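Local coordinates for protein endonuclease and methylase LlaGI (Lactococcus lactis, PDB 5FFJ) that acts as a single-chain Type ISP restriction-modification enzyme that recognises a DNA sequence and combines methyltransferase and helicase-like ATPase modules, here with its nuclease deleted, at residues Asn1071-Asn1076 against Thr1365-Phe1371; Tyr1146-Lys1151 against Trp1349-Tyr1354; Asn1286-Gln1290 against Tyr1377-Leu1381; Asp1304-Met1310 against Ile1322-Ile1327. All blocks are in the same frame, centred on the assembly; numbering follows the deposited sequence.

Interaction 1: residues Asn1071-Asn1076 against Thr1365-Phe1371; sequences NFSKIN and TDDPNEF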
# COMPACT_ATOMS: atom_id res chain seq x y z
N ASN A 1071 -12.26 -9.10 23.67
CA ASN A 1071 -13.03 -10.14 22.98
C ASN A 1071 -14.40 -10.35 23.64
O ASN A 1071 -14.59 -10.02 24.81
CB ASN A 1071 -12.24 -11.46 22.97
CG ASN A 1071 -12.91 -12.55 22.15
OD1 ASN A 1071 -14.13 -12.67 22.11
ND2 ASN A 1071 -12.09 -13.38 21.50
N PHE A 1072 -15.34 -10.89 22.87
CA PHE A 1072 -16.66 -11.24 23.37
C PHE A 1072 -16.61 -12.39 24.38
O PHE A 1072 -17.34 -12.39 25.37
CB PHE A 1072 -17.59 -11.62 22.22
CG PHE A 1072 -18.22 -10.45 21.52
CD1 PHE A 1072 -19.09 -9.61 22.20
CD2 PHE A 1072 -17.97 -10.20 20.18
CE1 PHE A 1072 -19.68 -8.54 21.56
CE2 PHE A 1072 -18.56 -9.13 19.54
CZ PHE A 1072 -19.42 -8.30 20.23
N SER A 1073 -15.74 -13.37 24.13
CA SER A 1073 -15.61 -14.52 25.01
C SER A 1073 -14.53 -14.27 26.06
O SER A 1073 -13.37 -14.04 25.72
CB SER A 1073 -15.27 -15.79 24.21
OG SER A 1073 -14.98 -16.87 25.07
N LYS A 1074 -14.93 -14.31 27.33
CA LYS A 1074 -14.00 -14.19 28.45
C LYS A 1074 -12.89 -15.23 28.36
O LYS A 1074 -11.72 -14.94 28.62
CB LYS A 1074 -14.74 -14.32 29.78
CG LYS A 1074 -13.84 -14.29 31.01
CD LYS A 1074 -14.65 -14.25 32.30
CE LYS A 1074 -13.75 -14.17 33.53
NZ LYS A 1074 -14.54 -14.08 34.79
N ILE A 1075 -13.26 -16.45 28.00
CA ILE A 1075 -12.30 -17.54 27.87
C ILE A 1075 -11.27 -17.24 26.78
O ILE A 1075 -10.08 -17.47 26.97
CB ILE A 1075 -13.01 -18.88 27.56
CG1 ILE A 1075 -13.88 -19.28 28.76
CG2 ILE A 1075 -11.99 -19.97 27.25
CD1 ILE A 1075 -14.67 -20.56 28.57
N ASN A 1076 -11.73 -16.72 25.64
CA ASN A 1076 -10.83 -16.40 24.54
C ASN A 1076 -9.80 -15.33 24.92
O ASN A 1076 -8.65 -15.39 24.48
CB ASN A 1076 -11.62 -15.94 23.31
CG ASN A 1076 -12.26 -17.09 22.56
OD1 ASN A 1076 -12.49 -18.16 23.12
ND2 ASN A 1076 -12.53 -16.88 21.27
N THR A 1365 -10.20 -14.95 16.06
CA THR A 1365 -11.63 -14.92 15.78
C THR A 1365 -12.39 -14.29 16.95
O THR A 1365 -12.00 -14.47 18.11
CB THR A 1365 -12.20 -16.33 15.52
OG1 THR A 1365 -12.49 -16.97 16.77
CG2 THR A 1365 -11.22 -17.18 14.72
N ASP A 1366 -13.44 -13.55 16.63
CA ASP A 1366 -14.28 -12.92 17.64
C ASP A 1366 -15.75 -13.22 17.37
O ASP A 1366 -16.34 -12.67 16.43
CB ASP A 1366 -14.04 -11.41 17.67
CG ASP A 1366 -14.64 -10.74 18.89
OD1 ASP A 1366 -15.11 -11.45 19.81
OD2 ASP A 1366 -14.64 -9.49 18.94
N ASP A 1367 -16.33 -14.09 18.19
CA ASP A 1367 -17.68 -14.60 17.98
C ASP A 1367 -18.62 -14.13 19.09
O ASP A 1367 -18.47 -14.54 20.24
CB ASP A 1367 -17.65 -16.13 17.93
CG ASP A 1367 -19.03 -16.73 17.80
OD1 ASP A 1367 -19.70 -16.90 18.83
OD2 ASP A 1367 -19.44 -17.04 16.66
N PRO A 1368 -19.61 -13.27 18.76
CA PRO A 1368 -20.47 -12.69 19.80
C PRO A 1368 -21.39 -13.69 20.51
O PRO A 1368 -21.90 -13.38 21.59
CB PRO A 1368 -21.31 -11.66 19.02
CG PRO A 1368 -21.31 -12.15 17.62
CD PRO A 1368 -19.97 -12.78 17.41
N ASN A 1369 -21.59 -14.88 19.94
CA ASN A 1369 -22.46 -15.88 20.56
C ASN A 1369 -21.84 -16.46 21.83
O ASN A 1369 -22.55 -17.05 22.66
CB ASN A 1369 -22.78 -17.02 19.58
CG ASN A 1369 -23.51 -16.55 18.33
OD1 ASN A 1369 -22.92 -16.43 17.26
ND2 ASN A 1369 -24.80 -16.29 18.47
N GLU A 1370 -20.53 -16.30 21.99
CA GLU A 1370 -19.80 -16.86 23.13
C GLU A 1370 -19.79 -15.92 24.33
O GLU A 1370 -19.19 -16.22 25.36
CB GLU A 1370 -18.36 -17.19 22.73
CG GLU A 1370 -18.24 -18.25 21.65
CD GLU A 1370 -16.80 -18.57 21.28
OE1 GLU A 1370 -15.88 -17.95 21.85
OE2 GLU A 1370 -16.59 -19.44 20.40
N PHE A 1371 -20.46 -14.77 24.20
CA PHE A 1371 -20.41 -13.76 25.25
C PHE A 1371 -21.32 -14.05 26.45
O PHE A 1371 -20.90 -13.88 27.60
CB PHE A 1371 -20.78 -12.38 24.68
CG PHE A 1371 -20.99 -11.33 25.74
CD1 PHE A 1371 -19.92 -10.77 26.42
CD2 PHE A 1371 -22.27 -10.92 26.08
CE1 PHE A 1371 -20.12 -9.82 27.40
CE2 PHE A 1371 -22.47 -9.97 27.06
CZ PHE A 1371 -21.40 -9.43 27.72

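Interaction 2: residues Tyr1146-Lys1151 against Trp1349-Tyr1354; sequences YRPFTK and WIIDQY. With nucleotides of chain C.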
# COMPACT_ATOMS: atom_id res chain seq x y z
N TYR A 1146 -17.08 -1.57 24.81
CA TYR A 1146 -16.20 -1.43 23.67
C TYR A 1146 -16.82 -0.48 22.65
O TYR A 1146 -16.13 0.38 22.08
CB TYR A 1146 -15.92 -2.80 23.04
CG TYR A 1146 -14.90 -2.78 21.94
CD1 TYR A 1146 -13.57 -2.48 22.21
CD2 TYR A 1146 -15.25 -3.07 20.63
CE1 TYR A 1146 -12.62 -2.47 21.20
CE2 TYR A 1146 -14.32 -3.05 19.62
CZ TYR A 1146 -13.01 -2.76 19.91
OH TYR A 1146 -12.07 -2.74 18.90
N ARG A 1147 -18.12 -0.64 22.42
CA ARG A 1147 -18.87 0.20 21.50
C ARG A 1147 -20.25 0.45 22.09
O ARG A 1147 -20.64 -0.23 23.04
CB ARG A 1147 -18.96 -0.48 20.13
CG ARG A 1147 -17.63 -0.64 19.42
CD ARG A 1147 -16.96 0.69 19.11
NE ARG A 1147 -15.54 0.66 19.47
CZ ARG A 1147 -14.56 0.38 18.62
NH1 ARG A 1147 -14.81 0.11 17.34
NH2 ARG A 1147 -13.31 0.39 19.05
N PRO A 1148 -20.99 1.43 21.56
CA PRO A 1148 -22.26 1.72 22.25
C PRO A 1148 -23.21 0.53 22.24
O PRO A 1148 -23.44 -0.07 21.19
CB PRO A 1148 -22.84 2.91 21.46
CG PRO A 1148 -22.11 2.94 20.18
CD PRO A 1148 -20.80 2.26 20.36
N PHE A 1149 -23.71 0.17 23.42
CA PHE A 1149 -24.60 -0.99 23.62
C PHE A 1149 -23.88 -2.32 23.34
O PHE A 1149 -24.51 -3.38 23.34
CB PHE A 1149 -25.85 -0.87 22.75
CG PHE A 1149 -26.54 0.46 22.87
CD1 PHE A 1149 -27.24 0.78 24.03
CD2 PHE A 1149 -26.50 1.38 21.85
CE1 PHE A 1149 -27.88 1.99 24.15
CE2 PHE A 1149 -27.13 2.60 21.97
CZ PHE A 1149 -27.82 2.91 23.12
N THR A 1150 -22.57 -2.24 23.12
CA THR A 1150 -21.74 -3.43 22.94
C THR A 1150 -20.68 -3.49 24.03
O THR A 1150 -19.74 -2.69 24.04
CB THR A 1150 -21.03 -3.43 21.57
OG1 THR A 1150 -21.98 -3.13 20.54
CG2 THR A 1150 -20.37 -4.78 21.30
N LYS A 1151 -20.84 -4.44 24.95
CA LYS A 1151 -19.86 -4.66 26.00
C LYS A 1151 -19.13 -5.99 25.79
O LYS A 1151 -19.75 -7.05 25.72
CB LYS A 1151 -20.52 -4.60 27.39
CG LYS A 1151 -21.48 -5.73 27.74
CD LYS A 1151 -22.16 -5.44 29.07
CE LYS A 1151 -23.10 -6.55 29.50
NZ LYS A 1151 -24.05 -6.07 30.54
N TRP A 1349 -25.58 -0.38 15.23
CA TRP A 1349 -24.40 -0.76 15.99
C TRP A 1349 -24.46 -2.24 16.33
O TRP A 1349 -23.46 -2.95 16.24
CB TRP A 1349 -24.26 0.06 17.27
CG TRP A 1349 -23.56 1.37 17.07
CD1 TRP A 1349 -24.14 2.61 17.05
CD2 TRP A 1349 -22.16 1.57 16.87
NE1 TRP A 1349 -23.17 3.57 16.84
CE2 TRP A 1349 -21.96 2.96 16.73
CE3 TRP A 1349 -21.06 0.71 16.79
CZ2 TRP A 1349 -20.69 3.50 16.51
CZ3 TRP A 1349 -19.81 1.26 16.57
CH2 TRP A 1349 -19.64 2.64 16.44
N ILE A 1350 -25.64 -2.70 16.73
CA ILE A 1350 -25.84 -4.11 17.05
C ILE A 1350 -25.58 -4.97 15.81
O ILE A 1350 -24.90 -5.99 15.88
CB ILE A 1350 -27.26 -4.37 17.59
CG1 ILE A 1350 -27.56 -3.47 18.79
CG2 ILE A 1350 -27.43 -5.84 17.97
CD1 ILE A 1350 -26.60 -3.62 19.95
N ILE A 1351 -26.13 -4.54 14.67
CA ILE A 1351 -25.88 -5.22 13.40
C ILE A 1351 -24.39 -5.26 13.12
O ILE A 1351 -23.84 -6.30 12.77
CB ILE A 1351 -26.60 -4.52 12.23
CG1 ILE A 1351 -28.12 -4.58 12.42
CG2 ILE A 1351 -26.23 -5.18 10.90
CD1 ILE A 1351 -28.92 -3.85 11.36
N ASP A 1352 -23.74 -4.11 13.27
CA ASP A 1352 -22.32 -3.98 12.99
C ASP A 1352 -21.46 -4.79 13.96
O ASP A 1352 -20.60 -5.56 13.55
CB ASP A 1352 -21.89 -2.51 13.06
CG ASP A 1352 -20.42 -2.31 12.75
OD1 ASP A 1352 -19.96 -2.84 11.71
OD2 ASP A 1352 -19.73 -1.65 13.54
N GLN A 1353 -21.70 -4.60 15.26
CA GLN A 1353 -20.85 -5.18 16.29
C GLN A 1353 -21.13 -6.67 16.53
O GLN A 1353 -20.20 -7.48 16.56
CB GLN A 1353 -21.02 -4.41 17.60
CG GLN A 1353 -20.38 -3.04 17.57
CD GLN A 1353 -18.89 -3.12 17.34
OE1 GLN A 1353 -18.17 -3.76 18.11
NE2 GLN A 1353 -18.41 -2.49 16.27
N TYR A 1354 -22.39 -7.03 16.71
CA TYR A 1354 -22.74 -8.43 16.95
C TYR A 1354 -22.77 -9.17 15.62
O TYR A 1354 -23.81 -9.32 14.97
CB TYR A 1354 -24.06 -8.52 17.70
CG TYR A 1354 -23.90 -8.00 19.11
CD1 TYR A 1354 -24.06 -6.65 19.40
CD2 TYR A 1354 -23.53 -8.85 20.14
CE1 TYR A 1354 -23.88 -6.17 20.68
CE2 TYR A 1354 -23.35 -8.38 21.43
CZ TYR A 1354 -23.53 -7.04 21.69
OH TYR A 1354 -23.35 -6.57 22.98
P DG C 15 -12.74 -1.80 14.86
OP1 DG C 15 -12.71 -3.28 14.87
OP2 DG C 15 -13.93 -1.10 15.38
O5' DG C 15 -11.46 -1.21 15.63
C5' DG C 15 -10.46 -2.09 16.14
C4' DG C 15 -9.07 -1.62 15.73
O4' DG C 15 -9.19 -0.36 15.01
C3' DG C 15 -8.11 -1.36 16.89
O3' DG C 15 -6.77 -1.77 16.54
C2' DG C 15 -8.24 0.14 17.09
C1' DG C 15 -8.44 0.64 15.67
N9 DG C 15 -9.14 1.93 15.56
C8 DG C 15 -10.42 2.21 15.97
N7 DG C 15 -10.78 3.45 15.73
C5 DG C 15 -9.66 4.02 15.13
C6 DG C 15 -9.45 5.33 14.64
O6 DG C 15 -10.24 6.29 14.66
N1 DG C 15 -8.18 5.49 14.10
C2 DG C 15 -7.23 4.49 14.04
N2 DG C 15 -6.06 4.82 13.48
N3 DG C 15 -7.41 3.26 14.48
C4 DG C 15 -8.65 3.09 15.01

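Interaction 3: residues Asn1286-Gln1290 against Tyr1377-Leu1381; sequences NYENQ and YILNL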
# COMPACT_ATOMS: atom_id res chain seq x y z
N ASN A 1286 -30.19 -0.35 31.22
CA ASN A 1286 -30.94 -1.59 31.03
C ASN A 1286 -31.24 -1.84 29.56
O ASN A 1286 -32.27 -2.43 29.21
CB ASN A 1286 -32.25 -1.54 31.83
CG ASN A 1286 -32.02 -1.36 33.32
OD1 ASN A 1286 -31.64 -2.29 34.02
ND2 ASN A 1286 -32.25 -0.14 33.80
N TYR A 1287 -30.33 -1.42 28.69
CA TYR A 1287 -30.53 -1.48 27.25
C TYR A 1287 -30.69 -2.91 26.70
O TYR A 1287 -31.24 -3.10 25.62
CB TYR A 1287 -29.36 -0.80 26.54
CG TYR A 1287 -28.05 -1.56 26.67
CD1 TYR A 1287 -27.68 -2.51 25.73
CD2 TYR A 1287 -27.20 -1.33 27.74
CE1 TYR A 1287 -26.49 -3.20 25.84
CE2 TYR A 1287 -26.00 -2.02 27.86
CZ TYR A 1287 -25.65 -2.95 26.91
OH TYR A 1287 -24.47 -3.65 27.01
N GLU A 1288 -30.21 -3.90 27.45
CA GLU A 1288 -30.12 -5.26 26.92
C GLU A 1288 -31.39 -6.07 27.17
O GLU A 1288 -31.55 -7.16 26.62
CB GLU A 1288 -28.90 -6.00 27.51
CG GLU A 1288 -28.29 -5.39 28.77
CD GLU A 1288 -27.06 -6.16 29.26
OE1 GLU A 1288 -26.81 -6.18 30.48
OE2 GLU A 1288 -26.35 -6.74 28.41
N ASN A 1289 -32.29 -5.54 27.99
CA ASN A 1289 -33.58 -6.17 28.23
C ASN A 1289 -34.69 -5.14 28.41
O ASN A 1289 -34.81 -4.53 29.46
CB ASN A 1289 -33.53 -7.09 29.45
CG ASN A 1289 -32.85 -8.41 29.15
OD1 ASN A 1289 -33.40 -9.25 28.44
ND2 ASN A 1289 -31.65 -8.60 29.69
N GLN A 1290 -35.49 -4.98 27.36
CA GLN A 1290 -36.53 -3.96 27.32
C GLN A 1290 -37.75 -4.51 26.59
O GLN A 1290 -37.60 -5.25 25.61
CB GLN A 1290 -36.01 -2.70 26.63
CG GLN A 1290 -36.53 -1.39 27.18
CD GLN A 1290 -36.05 -1.13 28.60
OE1 GLN A 1290 -34.92 -1.44 28.96
NE2 GLN A 1290 -36.93 -0.56 29.42
N TYR A 1377 -29.58 -13.90 23.92
CA TYR A 1377 -29.05 -12.62 24.37
C TYR A 1377 -29.04 -11.56 23.27
O TYR A 1377 -29.56 -10.46 23.45
CB TYR A 1377 -27.64 -12.80 24.92
CG TYR A 1377 -26.94 -11.49 25.24
CD1 TYR A 1377 -27.11 -10.88 26.48
CD2 TYR A 1377 -26.11 -10.87 24.32
CE1 TYR A 1377 -26.47 -9.69 26.78
CE2 TYR A 1377 -25.48 -9.68 24.61
CZ TYR A 1377 -25.66 -9.09 25.84
OH TYR A 1377 -25.03 -7.91 26.13
N ILE A 1378 -28.44 -11.90 22.13
CA ILE A 1378 -28.25 -10.92 21.06
C ILE A 1378 -29.59 -10.57 20.43
O ILE A 1378 -29.84 -9.41 20.09
CB ILE A 1378 -27.29 -11.44 19.97
CG1 ILE A 1378 -26.03 -12.03 20.61
CG2 ILE A 1378 -26.92 -10.30 19.03
CD1 ILE A 1378 -25.04 -12.60 19.61
N LEU A 1379 -30.46 -11.57 20.29
CA LEU A 1379 -31.80 -11.34 19.77
C LEU A 1379 -32.59 -10.46 20.74
O LEU A 1379 -33.25 -9.51 20.32
CB LEU A 1379 -32.53 -12.67 19.53
CG LEU A 1379 -33.88 -12.60 18.83
CD1 LEU A 1379 -33.78 -11.94 17.46
CD2 LEU A 1379 -34.47 -14.00 18.70
N ASN A 1380 -32.52 -10.79 22.03
CA ASN A 1380 -33.11 -9.95 23.06
C ASN A 1380 -32.53 -8.54 23.04
O ASN A 1380 -33.26 -7.55 23.17
CB ASN A 1380 -32.91 -10.56 24.45
CG ASN A 1380 -33.82 -11.74 24.71
OD1 ASN A 1380 -34.95 -11.79 24.22
ND2 ASN A 1380 -33.34 -12.69 25.50
N LEU A 1381 -31.22 -8.46 22.88
CA LEU A 1381 -30.52 -7.18 22.87
C LEU A 1381 -31.01 -6.31 21.71
O LEU A 1381 -31.35 -5.14 21.91
CB LEU A 1381 -29.01 -7.40 22.77
CG LEU A 1381 -28.15 -6.16 22.52
CD1 LEU A 1381 -28.30 -5.13 23.64
CD2 LEU A 1381 -26.70 -6.56 22.36

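Interaction 4: residues Asp1304-Met1310 against Ile1322-Ile1327; sequences DYRVKKM and IYNESI. With nucleotides of chain B.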
# COMPACT_ATOMS: atom_id res chain seq x y z
N ASP A 1304 -32.54 -21.81 15.88
CA ASP A 1304 -31.14 -21.48 15.65
C ASP A 1304 -30.93 -20.01 15.98
O ASP A 1304 -31.31 -19.13 15.21
CB ASP A 1304 -30.73 -21.77 14.21
CG ASP A 1304 -29.26 -21.47 13.95
OD1 ASP A 1304 -28.48 -21.38 14.92
OD2 ASP A 1304 -28.89 -21.31 12.76
N TYR A 1305 -30.31 -19.75 17.13
CA TYR A 1305 -30.14 -18.39 17.62
C TYR A 1305 -28.72 -17.88 17.40
O TYR A 1305 -28.34 -16.83 17.92
CB TYR A 1305 -30.49 -18.31 19.10
CG TYR A 1305 -31.84 -18.91 19.44
CD1 TYR A 1305 -33.01 -18.19 19.24
CD2 TYR A 1305 -31.93 -20.19 19.96
CE1 TYR A 1305 -34.24 -18.74 19.54
CE2 TYR A 1305 -33.16 -20.74 20.27
CZ TYR A 1305 -34.31 -20.01 20.06
OH TYR A 1305 -35.53 -20.56 20.37
N ARG A 1306 -27.93 -18.63 16.64
CA ARG A 1306 -26.57 -18.22 16.33
C ARG A 1306 -26.57 -17.15 15.24
O ARG A 1306 -27.40 -17.18 14.33
CB ARG A 1306 -25.72 -19.41 15.89
CG ARG A 1306 -25.26 -20.29 17.04
CD ARG A 1306 -23.91 -20.95 16.76
NE ARG A 1306 -23.03 -20.88 17.93
CZ ARG A 1306 -21.81 -20.36 17.95
NH1 ARG A 1306 -21.12 -20.35 19.08
NH2 ARG A 1306 -21.25 -19.86 16.85
N VAL A 1307 -25.63 -16.22 15.35
CA VAL A 1307 -25.50 -15.13 14.40
C VAL A 1307 -24.25 -15.31 13.55
O VAL A 1307 -23.22 -15.77 14.03
CB VAL A 1307 -25.44 -13.77 15.12
CG1 VAL A 1307 -24.20 -13.67 16.02
CG2 VAL A 1307 -25.46 -12.63 14.12
N LYS A 1308 -24.38 -14.98 12.27
CA LYS A 1308 -23.23 -14.85 11.38
C LYS A 1308 -23.08 -13.38 11.05
O LYS A 1308 -22.08 -12.75 11.39
CB LYS A 1308 -23.41 -15.69 10.11
CG LYS A 1308 -22.21 -15.67 9.18
CD LYS A 1308 -22.53 -16.30 7.83
CE LYS A 1308 -21.30 -16.36 6.94
NZ LYS A 1308 -21.60 -16.94 5.60
N LYS A 1309 -24.09 -12.84 10.38
CA LYS A 1309 -24.14 -11.42 10.08
C LYS A 1309 -25.58 -11.00 9.82
O LYS A 1309 -26.23 -11.48 8.89
CB LYS A 1309 -23.27 -11.08 8.87
CG LYS A 1309 -23.04 -9.59 8.68
CD LYS A 1309 -21.93 -9.33 7.68
CE LYS A 1309 -21.57 -7.86 7.61
NZ LYS A 1309 -20.23 -7.64 7.00
N MET A 1310 -26.07 -10.09 10.65
CA MET A 1310 -27.41 -9.57 10.50
C MET A 1310 -27.44 -8.63 9.29
O MET A 1310 -26.43 -8.01 8.96
CB MET A 1310 -27.85 -8.84 11.77
CG MET A 1310 -27.94 -9.75 12.99
SD MET A 1310 -28.06 -8.87 14.56
CE MET A 1310 -29.35 -7.69 14.20
N ILE A 1322 -32.88 -9.52 8.94
CA ILE A 1322 -32.64 -10.96 8.95
C ILE A 1322 -31.60 -11.28 10.01
O ILE A 1322 -30.40 -11.08 9.79
CB ILE A 1322 -32.17 -11.46 7.57
CG1 ILE A 1322 -33.25 -11.21 6.52
CG2 ILE A 1322 -31.86 -12.96 7.63
CD1 ILE A 1322 -32.80 -11.48 5.10
N TYR A 1323 -32.05 -11.77 11.16
CA TYR A 1323 -31.13 -12.18 12.22
C TYR A 1323 -30.24 -13.30 11.71
O TYR A 1323 -29.02 -13.25 11.84
CB TYR A 1323 -31.90 -12.63 13.46
CG TYR A 1323 -31.01 -13.06 14.61
CD1 TYR A 1323 -30.59 -14.37 14.74
CD2 TYR A 1323 -30.59 -12.14 15.56
CE1 TYR A 1323 -29.77 -14.76 15.79
CE2 TYR A 1323 -29.78 -12.52 16.61
CZ TYR A 1323 -29.37 -13.83 16.72
OH TYR A 1323 -28.56 -14.21 17.76
N ASN A 1324 -30.87 -14.31 11.13
CA ASN A 1324 -30.16 -15.37 10.44
C ASN A 1324 -31.10 -16.05 9.45
O ASN A 1324 -32.21 -15.56 9.22
CB ASN A 1324 -29.58 -16.38 11.43
CG ASN A 1324 -30.64 -16.96 12.36
OD1 ASN A 1324 -31.83 -16.67 12.23
ND2 ASN A 1324 -30.20 -17.79 13.29
N GLU A 1325 -30.68 -17.16 8.88
CA GLU A 1325 -31.50 -17.86 7.89
C GLU A 1325 -32.68 -18.58 8.53
O GLU A 1325 -33.45 -19.25 7.85
CB GLU A 1325 -30.64 -18.84 7.10
CG GLU A 1325 -29.59 -18.16 6.23
CD GLU A 1325 -28.69 -19.14 5.51
OE1 GLU A 1325 -28.78 -20.35 5.80
OE2 GLU A 1325 -27.90 -18.70 4.64
N SER A 1326 -32.82 -18.43 9.85
CA SER A 1326 -33.96 -18.99 10.58
C SER A 1326 -34.89 -17.88 11.08
O SER A 1326 -36.10 -17.93 10.87
CB SER A 1326 -33.48 -19.84 11.76
OG SER A 1326 -32.72 -20.94 11.31
N ILE A 1327 -34.30 -16.89 11.74
CA ILE A 1327 -35.08 -15.83 12.39
C ILE A 1327 -35.06 -14.53 11.60
O ILE A 1327 -34.03 -14.15 11.03
CB ILE A 1327 -34.55 -15.55 13.82
CG1 ILE A 1327 -34.41 -16.86 14.61
CG2 ILE A 1327 -35.47 -14.57 14.55
CD1 ILE A 1327 -33.73 -16.71 15.95
P DA B 16 -20.72 -8.85 3.24
OP1 DA B 16 -21.69 -8.89 4.36
OP2 DA B 16 -20.22 -10.11 2.65
O5' DA B 16 -21.34 -7.97 2.05
C5' DA B 16 -21.76 -6.63 2.29
C4' DA B 16 -22.61 -6.11 1.15
O4' DA B 16 -21.76 -5.74 0.03
C3' DA B 16 -23.62 -7.12 0.59
O3' DA B 16 -24.85 -6.47 0.26
C2' DA B 16 -22.90 -7.70 -0.62
C1' DA B 16 -22.07 -6.51 -1.11
N9 DA B 16 -20.82 -6.88 -1.78
C8 DA B 16 -19.86 -7.73 -1.31
N7 DA B 16 -18.84 -7.86 -2.12
C5 DA B 16 -19.14 -7.04 -3.19
C6 DA B 16 -18.46 -6.75 -4.38
N6 DA B 16 -17.27 -7.27 -4.70
N1 DA B 16 -19.04 -5.88 -5.24
C2 DA B 16 -20.23 -5.36 -4.92
N3 DA B 16 -20.97 -5.56 -3.83
C4 DA B 16 -20.37 -6.43 -3.00

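Interaction 1: residues Asn1071-Asn1076 against Thr1365-Phe1371
Asn1071, Phe1072 and Ser1073 form an Asx turn that leads into the N-cap of helix 1074-1096, and this corner packs on segment 1365-1371 of the specificity domain. Phe1072 is central. Its backbone N donates to Asp1366 OD1 at 3.1 Å in a nearly straight bond of 169°, on the syn side of the carboxylate. The same oxygen lies at the ring edge, near CD2. Pro1368 lies over one face of the ring, its CB 3.9 Å from the centroid of Phe1072, a CH-pi contact. Phe1371 sits across Phe1072, with CB 4.1 Å from Phe1072 CD1. The edge of the Phe1371 ring is turned to Phe1072 O. In the Asx turn, Ser1073 N donates to Asn1071 OD1 at 2.7 Å. With CG opposite its own N (chi1 -174°), the Asn1071 amide lies beside the carbonyl carbon and meets this N-H from above its plane. Ser1073 OG then takes a weak capping bond from Asn1076 N, 3.3 Å long. Glu1370 flanks the cap, its OE1 3.6 Å from Asn1076 ND2. Asp1366 OD2 forms a salt bridge with Lys1152. The Asp1366 carboxylate thus serves a backbone N-H and a lysine together, and would probably stay ionised beside the apolar Phe1072 ring.

Interaction 2: residues Tyr1146-Lys1151 against Trp1349-Tyr1354
Pro1148 points its CG into the face of Trp1349, 3.4 Å from the centroid of the five-membered ring and 9° off its normal, a CH-pi contact. Next to it, Gln1353 crosses Arg1147 at about a right angle, its OE1 3.4 Å from Arg1147 CG. That OE1 also faces the edge of the Tyr1146 ring. Thr1150 OG1 rests on the aliphatic part of Gln1353, 3.3 Å from CB. Tyr1354 comes from the opposite direction to Thr1150 and gives a weak hydrogen bond from OH to Phe1149 O at 3.4 Å. Ile1350 CD1 closes this end, 4.0 Å from Phe1149 CB.

A second layer sets these groups. Gln1353 NE2 donates to Asp1352 OD2 at 3.1 Å, and Asp1352 also pairs with Arg1344. Trp1349 NE1 is held by Val1341 O. The Arg1147 chain bends at chi2 and chi3, which lays its guanidinium over one face of the Tyr1146 ring, toward the rim. NE donates to Tyr1146 O, NH2 pairs with Asp1202, and NH1 donates to OP2 of DG15 of chain C in a bond whose modelled length is doubtfully short. Tyr1146 OH is bonded to Asp1066.

Tyr1146 N and Arg1147 N both donate to Thr1150 O, a classic beta bulge. With the type II turn from Arg1147 to Thr1150, it makes a bulged beta hairpin that sits against helix 1346-1353 and reaches the DNA backbone.

Interaction 3: residues Asn1286-Gln1290 against Tyr1377-Leu1381
Tyr1377 and Glu1288 meet with ring and carboxylate almost perpendicular, their planes 89° apart. Tyr1377 OH donates to Glu1288 OE2 at 2.9 Å, reaching the oxygen nearly along its C-O bond. OE2 also stays near the plane of the tyrosine ring, beside its edge at CE1. The other carboxylate oxygen, OE1, forms a salt bridge with Lys1151. A phenylalanine in place of Tyr1377 would probably leave Glu1288 OE2 without this donor and let the carboxylate turn about its remaining bond to the lysine.

Tyr1287 is oriented differently. Its CG sits between the backbone N and carbonyl carbon (chi1 69°), which swings the ring back over its neighbour. Glu1288 CG lies over the centre of one ring face, 3.9 Å above the plane. Leu1381 comes to the ring at an edge, its CD1 near CD1 and CE1 of Tyr1287. The same methyl is 4.0 Å from Glu1288 CB. Further out, Asn1289 OD1 lies 4.2 Å from Asn1380 CB.

The type I turn from Asn1286 to Asn1289 is thus set on the first turn of helix 1377-1398. Glu1288 is shared between two partners: its charge is probably balanced by Lys1151, while the tyrosine hydroxyl helps fix the carboxylate's direction.

Interaction 4: residues Asp1304-Met1310 against Ile1322-Ile1327
Asn1324 and Tyr1323 hold the tight half of this contact by gripping three successive carbonyls of segment 1304-1310. Asn1324 ND2 donates to Asp1304 O at 2.6 Å, an oxygen lying in the amide plane, and to Arg1306 O at 3.0 Å. Tyr1323 OH takes the carbonyl between them, Tyr1305 O, at 2.6 Å. The other end of the amide works within its own segment: OD1 accepts from Ile1327 N, nearly in line with the C=O, in an Asx motif. Asn1324 CG lies between the backbone N and carbonyl carbon (chi1 55°), which lets one amide serve both segments. A leucine here would probably leave the carbonyls of Asp1304 and Arg1306 without their shared donor and free the turn to Ile1327.

Apolar contacts flank the grip. Ile1327 CD1 lies 3.7 Å from Tyr1305 CD1. Met1310 SD makes an oblique Met-aromatic contact, 5.2 Å from the Tyr1323 centroid.

The outer side is looser. Arg1306 is exposed there and joins the contact mainly through its carbonyl. The extended Lys1309 chain makes a weak hydrogen bond from NZ to OP1 of DA16 of chain B.

On the inner side, Val1307, Met1310 and Tyr1323 pack on helix 1377-1398, and Ile1327 packs on strand 1297-1300.

All four contacts lie in the specificity domain and touch one another. Interactions 2 and 3, centres 12 Å apart, are joined by the salt bridge from Lys1151 NZ to Glu1288 OE1, 2.8 Å long. Tyr1354 of interaction 2 is a shared wall: its CE2 is 3.7 Å from Phe1072 CE1 of interaction 1, and it also packs on Leu1381 of interaction 3. Interactions 1 and 4 are linked by a long, weak ion pair between Asp1367 and Arg1306. Ile1378, in segment 1377-1381, packs on Val1307 and Tyr1323 of interaction 4. Interactions 2 and 4 reach DNA phosphates on different strands. The nearest atoms of interactions 1 and 3 are about 8 and 16 Å from the DNA.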